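Local coordinates for cyclase (Uncultured organism, PDB 5IBZ), which is a putative cyclase-family enzyme, perhaps with arylformamidase activity, that binds acetylphosphate, at residues 166-171 and 180-185. Numbering follows the deposited sequence.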
ATOM      1  N   ARG B 166      31.281  -1.312  23.032  1.00 10.05           N
ATOM      2  CA  ARG B 166      32.350  -0.665  23.803  1.00 10.07           C
ATOM      3  C   ARG B 166      32.987  -1.632  24.805  1.00 10.79           C
ATOM      4  O   ARG B 166      34.185  -1.554  25.067  1.00 10.73           O
ATOM      5  CB  ARG B 166      31.835   0.586  24.531  1.00  9.94           C
ATOM      6  CG  ARG B 166      31.846   1.829  23.655  1.00 11.41           C
ATOM      7  CD  ARG B 166      31.437   3.093  24.417  1.00 12.56           C
ATOM      8  NE  ARG B 166      31.619   4.280  23.577  1.00  9.99           N
ATOM      9  CZ  ARG B 166      30.739   4.710  22.671  1.00  9.74           C
ATOM     10  NH1 ARG B 166      29.573   4.070  22.496  1.00 10.61           N
ATOM     11  NH2 ARG B 166      31.015   5.795  21.942  1.00 10.99           N
ATOM     12  N   PHE B 167      32.186  -2.530  25.370  1.00 10.12           N
ATOM     13  CA  PHE B 167      32.724  -3.535  26.278  1.00 11.54           C
ATOM     14  C   PHE B 167      33.796  -4.391  25.575  1.00 10.74           C
ATOM     15  O   PHE B 167      34.807  -4.765  26.193  1.00 13.75           O
ATOM     16  CB  PHE B 167      31.597  -4.424  26.819  1.00 11.67           C
ATOM     17  CG  PHE B 167      32.092  -5.573  27.663  1.00 12.46           C
ATOM     18  CD1 PHE B 167      32.718  -5.329  28.866  1.00 15.00           C
ATOM     19  CD2 PHE B 167      31.910  -6.886  27.255  1.00 13.00           C
ATOM     20  CE1 PHE B 167      33.174  -6.375  29.643  1.00 15.22           C
ATOM     21  CE2 PHE B 167      32.386  -7.937  28.032  1.00 15.23           C
ATOM     22  CZ  PHE B 167      32.995  -7.667  29.224  1.00 14.62           C
ATOM     23  N   LYS B 168      33.579  -4.678  24.291  1.00 10.64           N
ATOM     24  CA  LYS B 168      34.495  -5.507  23.509  1.00 12.14           C
ATOM     25  C   LYS B 168      35.530  -4.672  22.741  1.00 11.61           C
ATOM     26  O   LYS B 168      36.188  -5.162  21.825  1.00 16.54           O
ATOM     27  CB  LYS B 168      33.703  -6.391  22.547  1.00 14.13           C
ATOM     28  CG  LYS B 168      32.797  -7.419  23.235  1.00 16.26           C
ATOM     29  CD  LYS B 168      33.613  -8.532  23.860  1.00 19.87           C
ATOM     30  CE  LYS B 168      32.750  -9.667  24.333  1.00 24.00           C
ATOM     31  NZ  LYS B 168      33.607 -10.818  24.789  1.00 23.12           N
ATOM     32  N   GLY B 169      35.698  -3.422  23.150  1.00 11.28           N
ATOM     33  CA  GLY B 169      36.810  -2.612  22.693  1.00 11.66           C
ATOM     34  C   GLY B 169      36.510  -1.686  21.537  1.00 11.78           C
ATOM     35  O   GLY B 169      37.437  -1.103  20.964  1.00 13.72           O
ATOM     36  N   GLY B 170      35.236  -1.559  21.176  1.00 11.85           N
ATOM     37  CA  GLY B 170      34.817  -0.649  20.115  1.00 13.37           C
ATOM     38  C   GLY B 170      34.326  -1.297  18.829  1.00 11.71           C
ATOM     39  O   GLY B 170      33.991  -0.610  17.864  1.00 13.17           O
ATOM     40  N   SER B 171      34.301  -2.624  18.816  1.00 10.81           N
ATOM     41  CA  SER B 171      33.776  -3.363  17.683  1.00 13.20           C
ATOM     42  C   SER B 171      33.434  -4.785  18.077  1.00 12.14           C
ATOM     43  O   SER B 171      33.915  -5.289  19.097  1.00 14.80           O
ATOM     44  CB  SER B 171      34.772  -3.386  16.531  1.00 11.29           C
ATOM     45  OG  SER B 171      35.996  -3.965  16.943  1.00 14.72           O
ATOM     46  N   ARG B 180      25.797 -14.501  27.960  1.00 10.47           N
ATOM     47  CA  ARG B 180      25.489 -14.091  29.324  1.00 11.08           C
ATOM     48  C   ARG B 180      26.677 -13.370  29.966  1.00 11.55           C
ATOM     49  O   ARG B 180      26.527 -12.314  30.591  1.00 11.22           O
ATOM     50  CB  ARG B 180      25.114 -15.307  30.179  1.00 11.47           C
ATOM     51  CG  ARG B 180      24.801 -14.967  31.651  1.00 12.25           C
ATOM     52  CD  ARG B 180      24.736 -16.233  32.512  1.00 12.51           C
ATOM     53  NE  ARG B 180      24.437 -15.898  33.907  1.00 12.52           N
ATOM     54  CZ  ARG B 180      23.246 -16.041  34.490  1.00 13.55           C
ATOM     55  NH1 ARG B 180      22.230 -16.607  33.842  1.00 12.14           N
ATOM     56  NH2 ARG B 180      23.084 -15.656  35.745  1.00 13.50           N
ATOM     57  N   ALA B 181      27.863 -13.943  29.832  1.00 11.28           N
ATOM     58  CA  ALA B 181      29.044 -13.370  30.453  1.00 13.54           C
ATOM     59  C   ALA B 181      29.350 -11.987  29.872  1.00 14.00           C
ATOM     60  O   ALA B 181      29.768 -11.092  30.592  1.00 15.15           O
ATOM     61  CB  ALA B 181      30.223 -14.298  30.268  1.00 15.72           C
ATOM     62  N   ASP B 182      29.141 -11.815  28.572  1.00 13.25           N
ATOM     63  CA  ASP B 182      29.326 -10.498  27.946  1.00 13.12           C
ATOM     64  C   ASP B 182      28.362  -9.471  28.527  1.00  9.93           C
ATOM     65  O   ASP B 182      28.736  -8.327  28.847  1.00 11.92           O
ATOM     66  CB  ASP B 182      29.097 -10.553  26.435  1.00 10.17           C
ATOM     67  CG  ASP B 182      30.096 -11.383  25.699  1.00 14.44           C
ATOM     68  OD1 ASP B 182      31.248 -11.556  26.184  1.00 14.58           O
ATOM     69  OD2 ASP B 182      29.727 -11.813  24.577  1.00 12.80           O
ATOM     70  N   LEU B 183      27.095  -9.858  28.646  1.00 10.35           N
ATOM     71  CA  LEU B 183      26.079  -8.948  29.157  1.00 12.53           C
ATOM     72  C   LEU B 183      26.371  -8.567  30.616  1.00 11.49           C
ATOM     73  O   LEU B 183      26.334  -7.396  30.980  1.00 12.50           O
ATOM     74  CB  LEU B 183      24.694  -9.577  29.019  1.00 10.91           C
ATOM     75  CG  LEU B 183      24.210  -9.707  27.577  1.00 11.48           C
ATOM     76  CD1 LEU B 183      23.069 -10.695  27.492  1.00 13.53           C
ATOM     77  CD2 LEU B 183      23.784  -8.357  27.029  1.00 17.09           C
ATOM     78  N   GLU B 184      26.685  -9.553  31.457  1.00 10.85           N
ATOM     79  CA  GLU B 184      27.004  -9.258  32.861  1.00 13.34           C
ATOM     80  C   GLU B 184      28.298  -8.453  32.993  1.00 12.82           C
ATOM     81  O   GLU B 184      28.407  -7.560  33.844  1.00 14.68           O
ATOM     82  CB  GLU B 184      27.098 -10.557  33.665  1.00 16.00           C
ATOM     83  CG  GLU B 184      25.781 -11.275  33.706  1.00 16.01           C
ATOM     84  CD  GLU B 184      25.717 -12.337  34.793  1.00 30.52           C
ATOM     85  OE1 GLU B 184      26.476 -13.325  34.707  1.00 24.53           O
ATOM     86  OE2 GLU B 184      24.902 -12.173  35.727  1.00 36.68           O
ATOM     87  N   GLY B 185      29.257  -8.749  32.125  1.00 13.19           N
ATOM     88  CA  GLY B 185      30.548  -8.090  32.160  1.00 15.56           C
ATOM     89  C   GLY B 185      30.425  -6.636  31.770  1.00 13.88           C
ATOM     90  O   GLY B 185      31.065  -5.763  32.367  1.00 15.51           O
TER
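Phe167 lays its ring against the backbone of helix 180-190 where Gly185 has no side chain. The CB bond already points toward that helix. CG stands anti to the backbone N (chi1 174°), which sends the ring toward the backbone of helix 180-190. Further along, CD1 lies 3.9 Å from Gly185 O, while along the ring's other edge CD2 is 3.8 Å from Asp182 O. CE1 comes closest, 3.5 Å from Gly185 C, and CE2 passes 4.0 Å from Asp182 CA. At the tip, CZ rests 3.8 Å from Gly185 CA. The Gly185 carbonyl carbon thus sits over one ring face, and Asp182 O approaches obliquely. A CB on Gly185 would run into CZ, so the close approach depends on glycine. An alanine in place of Phe167 would remove the ring and would probably leave a gap beside Gly185, with Lys168 and Asp182 as the main remaining link.

That link is a salt bridge, Lys168 NZ to Asp182 OD1 at 2.8 Å. The lysine chain bends at chi2 (-72°) and crosses the aspartate side chain at about a right angle. NZ meets OD1 from above the carboxylate plane, 43° out of it. Tyr176 OH hydrogen-bonds with both Asp182 OD2 and Lys168 NZ, so the tyrosine ties the ion pair to the intervening loop.

Gly169, with positive phi, is the C-prime residue of a Schellman motif that ends helix 164-167. The contact lies within the beta-alpha-beta crossover between the adjacent parallel strands 158-163 and 199-203 of the main mixed sheet. Phe167 also touches Ala186 and Lys189 farther along helix 180-190. On another side of helix 180-190, Leu183 packs on helix 233-239. From helix 164-167, Arg166 reaches Ala289 and Ala293 of helix 286-295.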